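Local coordinates for sensor protein (Vibrio cholerae, PDB 3BY9), which is the dicarboxylate-sensing domain of the histidine kinase DctB, a membrane-bound enzyme that probably phosphorylates a protein histidine with ATP in two-component signalling, at residues A[41-46]-A[60-65]; A[85-90]-A[94-99]; A[167-172]-A[186-191]. All blocks are in the same frame, centred on the assembly; numbering follows the deposited sequence.

Interactions 1 and 2 belong to the succinate-binding domain, their centres 12 Å apart. They touch through two probable hydrogen bonds: Asn-60 OD1 is 2.8 Å from Ser-87 N, and Glu-64 OE1 is 3.1 Å from Trp-90 NE1. Helix 53-70 thus forms one side of interaction 1 and also bonds to the strand and turn of interaction 2. Interaction 1 looks toward a calcium ion, about 7 Å from the side chain of Tyr-62 (nearest atoms), while interaction 2 faces the succinate pocket, the side chain of Phe-96 lying about 4 Å from that of Thr-124. Interaction 3 lies beyond the chain's centre on the second sheet, centres 38 Å from interaction 1 and 32 Å from interaction 2.

Interaction 1. Residues A[41-46]-A[60-65]; sequences KELVDA and NRYLEQ
Glu-42 on helix 41-48 folds its side chain over one face of the Tyr-62 ring on helix 53-70. Its CB begins at the rim of the ring, 3.6 Å from Tyr-62 CD2. One bond further out, Glu-42 CG is 3.8 Å from Tyr-62 CG. A bend at chi2 (81°) then lays the carboxylate flat, with Glu-42 CD 3.9 Å above the ring plane over its centre and the two planes only 10° apart. At the tip the oxygens straddle the ring: OE1 is 4.0 Å from Tyr-62 CE2, and OE2 is 3.9 Å from Tyr-62 CD1. The ring is also met at its edge, in plane, by the methyl Leu-43 CD1, 3.7 Å from Tyr-62 CE2. The same methyl touches Leu-63 CD2 at 3.9 Å, and both leucines continue into the core against Leu-77 of strand 74-79. The two short helical segments run roughly antiparallel, at 143°, with their axes 10.0 Å apart, so that side chains do the joining. Beyond the contact, Tyr-62 OH is hydrogen-bonded to Asp-40 OD2, and Asp-40 is a calcium ligand, which makes Tyr-62 a second-shell residue of the metal site. No hydrogen bond crosses between the segments: here the contact is made by stacking and methyl packing, and the carboxylate lying on an aromatic face probably contributes dispersion rather than electrostatic attraction.

Interaction 2. Residues A[85-90]-A[94-99]; sequences IASSNW and RSFIGR
Asn-89 OD1 takes two hydrogen bonds, from Ser-87 OG at 2.6 Å and from the backbone N of Phe-96 at 2.9 Å. The donors reach it from opposite faces of the amide plane, Phe-96 N lying 45° out of that plane, and neither follows a lone pair. Gripped in this way, the amide has little freedom to rotate. Its other end, ND2, sits over the centre of the Phe-96 ring, 3.1 Å above the ring plane, with amide and ring 66° apart; ND2 also hydrogen-bonds to Asp-74 OD1. A chi1 of 54° places Asn-89 CG between its own backbone N and carbonyl carbon and aims the amide across the gap at Phe-96. Asp-74 serves a second time, in a salt bridge with Arg-94, while Asn-89 CB touches Arg-94 CG at 4.1 Å and lies loosely over one face of the guanidinium. Next along the chain, Ser-95 OG accepts from Ile-97 N at 3.1 Å, an ST turn, and a water bridges this hydroxyl to Trp-90 O. Ile-97 extends its CD1 back to the strand, 3.5 Å from Ala-86 CA, while its CG1 meets Trp-90 CB at 4.0 Å. Type I and type II turns, Ser-87 to Trp-90 and Phe-96 to Arg-99, shape the two sides. Ile-85 and Ala-86 form a classic beta bulge opposite Leu-77. The whole fastens the loop after edge strand 84-87 onto the sheet of a PAS-like sensor domain. Phe-96 lies beside Thr-124 and Arg-94 beside Ser-125, both seen to bind succinate, so the loop probably forms part of the wall around the dicarboxylate pocket.

Interaction 3. Residues A[167-172]-A[186-191]; sequences VATDDH and HSVADL
Thr-169 and Val-188 meet methyl to methyl, CG2 of each 3.8 Å from CG2 of the other, their side chains crossing at about a right angle. A second touch lies at the far end of the turn, where Leu-191 brings its CD2 to 3.7 Å from His-172 O, with CD1 of the same leucine near the same oxygen. Ser-187 CB approaches that carbonyl more distantly, at 4.2 Å. No direct hydrogen bond joins the segments; a water does so instead, donating to His-172 O at 3.1 Å and to Ala-189 O at 2.8 Å. The contact involves the end of strand 165-169, outermost in the antiparallel sheet of the second domain, and the turn after it, consistent with the tandem PAS-like build of DctB sensor domains. Here the loop ahead of helix 193-202 packs against both. Local bonds help shape the two sides. Asp-170 OD1 accepts from His-172 N at 2.8 Å through a bent bond (136° at the hydrogen), an Asx turn that helps to place the His-172 carbonyl; the same oxygen also accepts from Val-174 N. Within the loop 186-191, Ser-187 OG donates to Ala-189 O at 2.8 Å, from above the carbonyl plane, so this carbonyl holds both the hydroxyl and the water. Farther out, a chi1 of 50° sets Thr-169 OG1 between backbone N and carbonyl carbon, hydrogen-bonded to Arg-253 NE, and CG2 is left facing Val-188; Val-175 packs on both residues. Leu-191 rests on Leu-196 and Ile-199 of helix 193-202, and Asp-170 OD2 is hydrogen-bonded to Tyr-205 OH.

Interaction 1. Residues A[41-46]-A[60-65]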
loop_
_atom_site.group_PDB
_atom_site.type_symbol
_atom_site.label_atom_id
_atom_site.label_comp_id
_atom_site.label_asym_id
_atom_site.label_seq_id
_atom_site.Cartn_x
_atom_site.Cartn_y
_atom_site.Cartn_z
ATOM N N LYS A 41 -19.025 -5.123 19.678
ATOM C CA LYS A 41 -20.077 -4.207 20.138
ATOM C C LYS A 41 -19.772 -2.707 19.954
ATOM O O LYS A 41 -20.627 -1.949 19.530
ATOM C CB LYS A 41 -20.394 -4.509 21.607
ATOM C CG LYS A 41 -21.446 -3.546 22.246
ATOM C CD LYS A 41 -21.849 -4.102 23.635
ATOM C CE LYS A 41 -22.780 -3.117 24.424
ATOM N NZ LYS A 41 -24.088 -2.994 23.713
ATOM N N GLU A 42 -18.551 -2.290 20.294
ATOM C CA GLU A 42 -18.193 -0.885 20.176
ATOM C C GLU A 42 -18.378 -0.345 18.758
ATOM O O GLU A 42 -18.774 0.812 18.570
ATOM C CB GLU A 42 -16.725 -0.642 20.575
ATOM C CG GLU A 42 -16.351 -0.971 22.077
ATOM C CD GLU A 42 -16.084 -2.458 22.402
ATOM O OE1 GLU A 42 -16.476 -3.351 21.630
ATOM O OE2 GLU A 42 -15.505 -2.724 23.480
ATOM N N LEU A 43 -18.040 -1.166 17.755
ATOM C CA LEU A 43 -18.159 -0.695 16.374
ATOM C C LEU A 43 -19.620 -0.707 15.920
ATOM O O LEU A 43 -20.089 0.269 15.339
ATOM C CB LEU A 43 -17.319 -1.592 15.413
ATOM C CG LEU A 43 -15.821 -1.282 15.374
ATOM C CD1 LEU A 43 -15.149 -1.577 16.751
ATOM C CD2 LEU A 43 -15.186 -2.188 14.269
ATOM N N VAL A 44 -20.344 -1.793 16.213
ATOM C CA VAL A 44 -21.724 -1.853 15.754
ATOM C C VAL A 44 -22.554 -0.788 16.460
ATOM O O VAL A 44 -23.354 -0.102 15.801
ATOM C CB VAL A 44 -22.356 -3.235 15.958
ATOM C CG1 VAL A 44 -23.872 -3.225 15.546
ATOM C CG2 VAL A 44 -21.568 -4.273 15.127
ATOM N N ASP A 45 -22.350 -0.615 17.762
ATOM C CA ASP A 45 -23.135 0.388 18.472
ATOM C C ASP A 45 -22.892 1.807 17.926
ATOM O O ASP A 45 -23.816 2.649 17.930
ATOM C CB ASP A 45 -22.822 0.371 19.974
ATOM C CG ASP A 45 -23.494 -0.810 20.735
ATOM O OD1 ASP A 45 -23.252 -0.918 21.956
ATOM O OD2 ASP A 45 -24.244 -1.588 20.129
ATOM N N ALA A 46 -21.658 2.099 17.531
ATOM C CA ALA A 46 -21.399 3.418 16.958
ATOM C C ALA A 46 -22.150 3.613 15.647
ATOM O O ALA A 46 -22.706 4.683 15.371
ATOM C CB ALA A 46 -19.873 3.608 16.726
ATOM N N ASN A 60 -14.142 5.566 19.830
ATOM C CA ASN A 60 -12.847 6.171 19.518
ATOM C C ASN A 60 -11.748 5.622 20.420
ATOM O O ASN A 60 -10.653 5.292 19.959
ATOM C CB ASN A 60 -12.878 7.672 19.780
ATOM C CG ASN A 60 -13.471 8.477 18.640
ATOM O OD1 ASN A 60 -13.531 8.051 17.479
ATOM N ND2 ASN A 60 -13.847 9.711 18.972
ATOM N N ARG A 61 -12.026 5.572 21.729
ATOM C CA ARG A 61 -11.028 5.093 22.688
ATOM C C ARG A 61 -10.722 3.627 22.481
ATOM O O ARG A 61 -9.582 3.201 22.637
ATOM C CB ARG A 61 -11.510 5.383 24.116
ATOM C CG ARG A 61 -11.503 6.948 24.328
ATOM C CD ARG A 61 -12.029 7.382 25.710
ATOM N NE ARG A 61 -11.918 8.835 25.895
ATOM C CZ ARG A 61 -10.802 9.478 26.233
ATOM N NH1 ARG A 61 -9.662 8.813 26.437
ATOM N NH2 ARG A 61 -10.827 10.802 26.363
ATOM N N TYR A 62 -11.743 2.859 22.068
ATOM C CA TYR A 62 -11.506 1.423 21.811
ATOM C C TYR A 62 -10.620 1.264 20.579
ATOM O O TYR A 62 -9.655 0.489 20.602
ATOM C CB TYR A 62 -12.852 0.705 21.600
ATOM C CG TYR A 62 -12.683 -0.737 21.187
ATOM C CD1 TYR A 62 -12.012 -1.632 22.001
ATOM C CD2 TYR A 62 -13.223 -1.193 19.980
ATOM C CE1 TYR A 62 -11.846 -2.998 21.633
ATOM C CE2 TYR A 62 -13.086 -2.548 19.606
ATOM C CZ TYR A 62 -12.394 -3.436 20.422
ATOM O OH TYR A 62 -12.153 -4.733 19.997
ATOM N N LEU A 63 -10.916 1.995 19.506
ATOM C CA LEU A 63 -10.108 1.843 18.279
ATOM C C LEU A 63 -8.669 2.321 18.563
ATOM O O LEU A 63 -7.694 1.802 18.010
ATOM C CB LEU A 63 -10.720 2.647 17.113
ATOM C CG LEU A 63 -12.109 2.114 16.648
ATOM C CD1 LEU A 63 -12.654 3.028 15.520
ATOM C CD2 LEU A 63 -12.020 0.690 16.197
ATOM N N GLU A 64 -8.535 3.310 19.443
ATOM C CA GLU A 64 -7.206 3.789 19.771
ATOM C C GLU A 64 -6.414 2.666 20.480
ATOM O O GLU A 64 -5.220 2.504 20.229
ATOM C CB GLU A 64 -7.351 5.044 20.653
ATOM C CG GLU A 64 -6.026 5.700 21.009
ATOM C CD GLU A 64 -6.206 6.945 21.892
ATOM O OE1 GLU A 64 -7.332 7.248 22.384
ATOM O OE2 GLU A 64 -5.174 7.636 22.081
ATOM N N GLN A 65 -7.092 1.915 21.359
ATOM C CA GLN A 65 -6.485 0.798 22.095
ATOM C C GLN A 65 -6.114 -0.307 21.128
ATOM O O GLN A 65 -5.032 -0.858 21.189
ATOM C CB GLN A 65 -7.488 0.289 23.171
ATOM C CG GLN A 65 -7.554 1.247 24.319
ATOM C CD GLN A 65 -8.781 1.069 25.201
ATOM O OE1 GLN A 65 -8.881 1.699 26.267
ATOM N NE2 GLN A 65 -9.720 0.248 24.770
#

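Interaction 2. Residues A[85-90]-A[94-99]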
loop_
_atom_site.group_PDB
_atom_site.type_symbol
_atom_site.label_atom_id
_atom_site.label_comp_id
_atom_site.label_asym_id
_atom_site.label_seq_id
_atom_site.Cartn_x
_atom_site.Cartn_y
_atom_site.Cartn_z
ATOM N N ILE A 85 -16.663 7.897 11.195
ATOM C CA ILE A 85 -17.377 8.288 12.402
ATOM C C ILE A 85 -16.595 8.042 13.695
ATOM O O ILE A 85 -16.934 8.614 14.700
ATOM C CB ILE A 85 -18.765 7.616 12.533
ATOM C CG1 ILE A 85 -18.617 6.087 12.687
ATOM C CG2 ILE A 85 -19.656 7.927 11.317
ATOM C CD1 ILE A 85 -20.000 5.497 13.145
ATOM N N ALA A 86 -15.586 7.166 13.675
ATOM C CA ALA A 86 -14.790 6.959 14.901
ATOM C C ALA A 86 -13.407 6.548 14.414
ATOM O O ALA A 86 -13.265 5.957 13.355
ATOM C CB ALA A 86 -15.421 5.860 15.805
ATOM N N SER A 87 -12.373 6.851 15.195
ATOM C CA SER A 87 -11.055 6.558 14.672
ATOM C C SER A 87 -9.992 6.583 15.767
ATOM O O SER A 87 -10.093 7.343 16.719
ATOM C CB SER A 87 -10.691 7.653 13.652
ATOM O OG SER A 87 -9.374 7.437 13.115
ATOM N N SER A 88 -8.963 5.762 15.617
ATOM C CA SER A 88 -7.871 5.762 16.582
ATOM C C SER A 88 -7.150 7.102 16.615
ATOM O O SER A 88 -6.486 7.418 17.630
ATOM C CB SER A 88 -6.866 4.652 16.188
ATOM O OG SER A 88 -6.329 4.934 14.894
ATOM N N ASN A 89 -7.247 7.897 15.534
ATOM C CA ASN A 89 -6.534 9.190 15.503
ATOM C C ASN A 89 -7.406 10.399 15.825
ATOM O O ASN A 89 -7.061 11.543 15.507
ATOM C CB ASN A 89 -5.839 9.379 14.127
ATOM C CG ASN A 89 -6.801 9.231 12.935
ATOM O OD1 ASN A 89 -7.940 9.644 13.019
ATOM N ND2 ASN A 89 -6.333 8.635 11.842
ATOM N N TRP A 90 -8.522 10.123 16.522
ATOM C CA TRP A 90 -9.501 11.143 16.849
ATOM C C TRP A 90 -8.899 12.327 17.621
ATOM O O TRP A 90 -9.418 13.443 17.512
ATOM C CB TRP A 90 -10.629 10.553 17.689
ATOM C CG TRP A 90 -10.185 10.136 19.053
ATOM C CD1 TRP A 90 -9.588 8.977 19.414
ATOM C CD2 TRP A 90 -10.293 10.937 20.241
ATOM N NE1 TRP A 90 -9.324 8.981 20.781
ATOM C CE2 TRP A 90 -9.743 10.189 21.296
ATOM C CE3 TRP A 90 -10.799 12.217 20.494
ATOM C CZ2 TRP A 90 -9.680 10.676 22.604
ATOM C CZ3 TRP A 90 -10.735 12.714 21.821
ATOM C CH2 TRP A 90 -10.184 11.935 22.835
ATOM N N ARG A 94 -3.816 14.543 12.613
ATOM C CA ARG A 94 -4.299 13.898 11.367
ATOM C C ARG A 94 -5.683 13.276 11.471
ATOM O O ARG A 94 -6.063 12.535 10.581
ATOM C CB ARG A 94 -3.323 12.826 10.868
ATOM C CG ARG A 94 -3.274 11.531 11.699
ATOM C CD ARG A 94 -2.277 10.545 11.077
ATOM N NE ARG A 94 -2.119 9.276 11.803
ATOM C CZ ARG A 94 -1.274 9.059 12.805
ATOM N NH1 ARG A 94 -0.473 10.044 13.267
ATOM N NH2 ARG A 94 -1.169 7.835 13.317
ATOM N N SER A 95 -6.428 13.587 12.521
ATOM C CA SER A 95 -7.761 12.988 12.661
ATOM C C SER A 95 -8.539 12.817 11.376
ATOM O O SER A 95 -8.708 13.760 10.602
ATOM C CB SER A 95 -8.643 13.781 13.606
ATOM O OG SER A 95 -9.909 13.117 13.804
ATOM N N PHE A 96 -9.043 11.593 11.190
ATOM C CA PHE A 96 -9.831 11.293 10.011
ATOM C C PHE A 96 -11.306 11.512 10.303
ATOM O O PHE A 96 -12.135 11.348 9.383
ATOM C CB PHE A 96 -9.674 9.807 9.637
ATOM C CG PHE A 96 -8.297 9.395 9.176
ATOM C CD1 PHE A 96 -7.236 10.305 9.052
ATOM C CD2 PHE A 96 -8.054 8.033 8.901
ATOM C CE1 PHE A 96 -5.968 9.876 8.681
ATOM C CE2 PHE A 96 -6.784 7.581 8.532
ATOM C CZ PHE A 96 -5.730 8.494 8.425
ATOM N N ILE A 97 -11.661 11.881 11.535
ATOM C CA ILE A 97 -13.092 12.020 11.879
ATOM C C ILE A 97 -13.801 13.050 10.977
ATOM O O ILE A 97 -13.301 14.168 10.783
ATOM C CB ILE A 97 -13.271 12.460 13.347
ATOM C CG1 ILE A 97 -12.659 11.424 14.301
ATOM C CG2 ILE A 97 -14.774 12.641 13.674
ATOM C CD1 ILE A 97 -13.415 10.193 14.475
ATOM N N GLY A 98 -14.933 12.646 10.388
ATOM C CA GLY A 98 -15.678 13.590 9.561
ATOM C C GLY A 98 -15.273 13.567 8.093
ATOM O O GLY A 98 -15.964 14.153 7.245
ATOM N N ARG A 99 -14.178 12.880 7.760
ATOM C CA ARG A 99 -13.736 12.882 6.352
ATOM C C ARG A 99 -14.432 11.729 5.668
ATOM O O ARG A 99 -14.586 10.662 6.278
ATOM C CB ARG A 99 -12.212 12.631 6.244
ATOM C CG ARG A 99 -11.360 13.561 7.061
ATOM C CD ARG A 99 -11.551 14.997 6.660
ATOM N NE ARG A 99 -10.411 15.812 7.072
ATOM C CZ ARG A 99 -9.337 16.041 6.317
ATOM N NH1 ARG A 99 -9.239 15.515 5.102
ATOM N NH2 ARG A 99 -8.359 16.817 6.772
HETATM O O HOH W 1 -11.214 14.576 15.634
#

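Interaction 3. Residues A[167-172]-A[186-191]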
loop_
_atom_site.group_PDB
_atom_site.type_symbol
_atom_site.label_atom_id
_atom_site.label_comp_id
_atom_site.label_asym_id
_atom_site.label_seq_id
_atom_site.Cartn_x
_atom_site.Cartn_y
_atom_site.Cartn_z
ATOM N N VAL A 167 12.458 -2.260 -5.765
ATOM C CA VAL A 167 11.319 -1.340 -5.889
ATOM C C VAL A 167 10.080 -2.262 -5.875
ATOM O O VAL A 167 10.208 -3.449 -6.196
ATOM C CB VAL A 167 11.236 -0.549 -7.217
ATOM C CG1 VAL A 167 12.403 0.488 -7.254
ATOM C CG2 VAL A 167 11.319 -1.491 -8.457
ATOM N N ALA A 168 8.927 -1.709 -5.476
ATOM C CA ALA A 168 7.647 -2.437 -5.556
ATOM C C ALA A 168 6.857 -1.568 -6.490
ATOM O O ALA A 168 6.622 -0.387 -6.200
ATOM C CB ALA A 168 6.970 -2.516 -4.189
ATOM N N THR A 169 6.442 -2.122 -7.636
ATOM C CA THR A 169 5.723 -1.321 -8.640
ATOM C C THR A 169 4.253 -1.724 -8.806
ATOM O O THR A 169 3.909 -2.885 -8.648
ATOM C CB THR A 169 6.379 -1.485 -10.026
ATOM O OG1 THR A 169 6.541 -2.893 -10.296
ATOM C CG2 THR A 169 7.770 -0.825 -10.062
ATOM N N ASP A 170 3.417 -0.733 -9.129
ATOM C CA ASP A 170 2.002 -1.036 -9.356
ATOM C C ASP A 170 1.814 -1.357 -10.838
ATOM O O ASP A 170 2.786 -1.504 -11.597
ATOM C CB ASP A 170 1.113 0.143 -8.921
ATOM C CG ASP A 170 1.233 1.375 -9.816
ATOM O OD1 ASP A 170 1.811 1.331 -10.922
ATOM O OD2 ASP A 170 0.706 2.435 -9.397
ATOM N N ASP A 171 0.551 -1.475 -11.264
ATOM C CA ASP A 171 0.296 -1.813 -12.662
ATOM C C ASP A 171 0.773 -0.856 -13.760
ATOM O O ASP A 171 0.912 -1.290 -14.917
ATOM C CB ASP A 171 -1.188 -2.120 -12.856
ATOM C CG ASP A 171 -1.609 -3.367 -12.125
ATOM O OD1 ASP A 171 -0.755 -4.257 -11.903
ATOM O OD2 ASP A 171 -2.809 -3.466 -11.778
ATOM N N HIS A 172 0.986 0.425 -13.437
ATOM C CA HIS A 172 1.514 1.424 -14.398
ATOM C C HIS A 172 3.015 1.583 -14.208
ATOM O O HIS A 172 3.634 2.526 -14.735
ATOM C CB HIS A 172 0.891 2.810 -14.157
ATOM C CG HIS A 172 -0.541 2.903 -14.558
ATOM N ND1 HIS A 172 -0.943 2.909 -15.876
ATOM C CD2 HIS A 172 -1.670 2.985 -13.816
ATOM C CE1 HIS A 172 -2.262 2.997 -15.929
ATOM N NE2 HIS A 172 -2.728 3.045 -14.693
ATOM N N HIS A 186 7.625 7.759 -8.934
ATOM C CA HIS A 186 8.076 7.944 -10.311
ATOM C C HIS A 186 7.720 6.642 -11.023
ATOM O O HIS A 186 7.634 5.568 -10.417
ATOM C CB HIS A 186 9.590 8.087 -10.421
ATOM C CG HIS A 186 10.116 9.380 -9.897
ATOM N ND1 HIS A 186 9.899 9.811 -8.600
ATOM C CD2 HIS A 186 10.853 10.342 -10.505
ATOM C CE1 HIS A 186 10.499 10.982 -8.434
ATOM N NE2 HIS A 186 11.085 11.321 -9.573
ATOM N N SER A 187 7.506 6.709 -12.323
ATOM C CA SER A 187 7.244 5.477 -13.059
ATOM C C SER A 187 8.572 4.930 -13.557
ATOM O O SER A 187 9.519 5.691 -13.789
ATOM C CB SER A 187 6.317 5.716 -14.256
ATOM O OG SER A 187 6.830 6.717 -15.140
ATOM N N VAL A 188 8.652 3.616 -13.761
ATOM C CA VAL A 188 9.911 3.047 -14.209
ATOM C C VAL A 188 10.221 3.528 -15.614
ATOM O O VAL A 188 11.366 3.860 -15.924
ATOM C CB VAL A 188 9.851 1.506 -14.199
ATOM C CG1 VAL A 188 11.056 0.904 -14.939
ATOM C CG2 VAL A 188 9.842 1.015 -12.724
ATOM N N ALA A 189 9.186 3.554 -16.458
ATOM C CA ALA A 189 9.320 3.947 -17.868
ATOM C C ALA A 189 8.331 5.052 -18.203
ATOM O O ALA A 189 7.387 5.308 -17.467
ATOM C CB ALA A 189 9.036 2.730 -18.776
ATOM N N ASP A 190 8.515 5.672 -19.369
ATOM C CA ASP A 190 7.620 6.744 -19.759
ATOM C C ASP A 190 6.162 6.286 -19.883
ATOM O O ASP A 190 5.888 5.159 -20.320
ATOM C CB ASP A 190 8.048 7.349 -21.112
ATOM C CG ASP A 190 9.427 7.995 -21.085
ATOM O OD1 ASP A 190 10.011 8.198 -20.004
ATOM O OD2 ASP A 190 9.929 8.321 -22.188
ATOM N N LEU A 191 5.255 7.184 -19.484
ATOM C CA LEU A 191 3.814 6.945 -19.522
ATOM C C LEU A 191 3.180 8.009 -20.430
ATOM O O LEU A 191 3.675 9.143 -20.527
ATOM C CB LEU A 191 3.190 7.085 -18.120
ATOM C CG LEU A 191 3.612 5.971 -17.145
ATOM C CD1 LEU A 191 3.049 6.251 -15.733
ATOM C CD2 LEU A 191 3.092 4.669 -17.658
HETATM O O HOH W 2 6.029 2.997 -16.673
#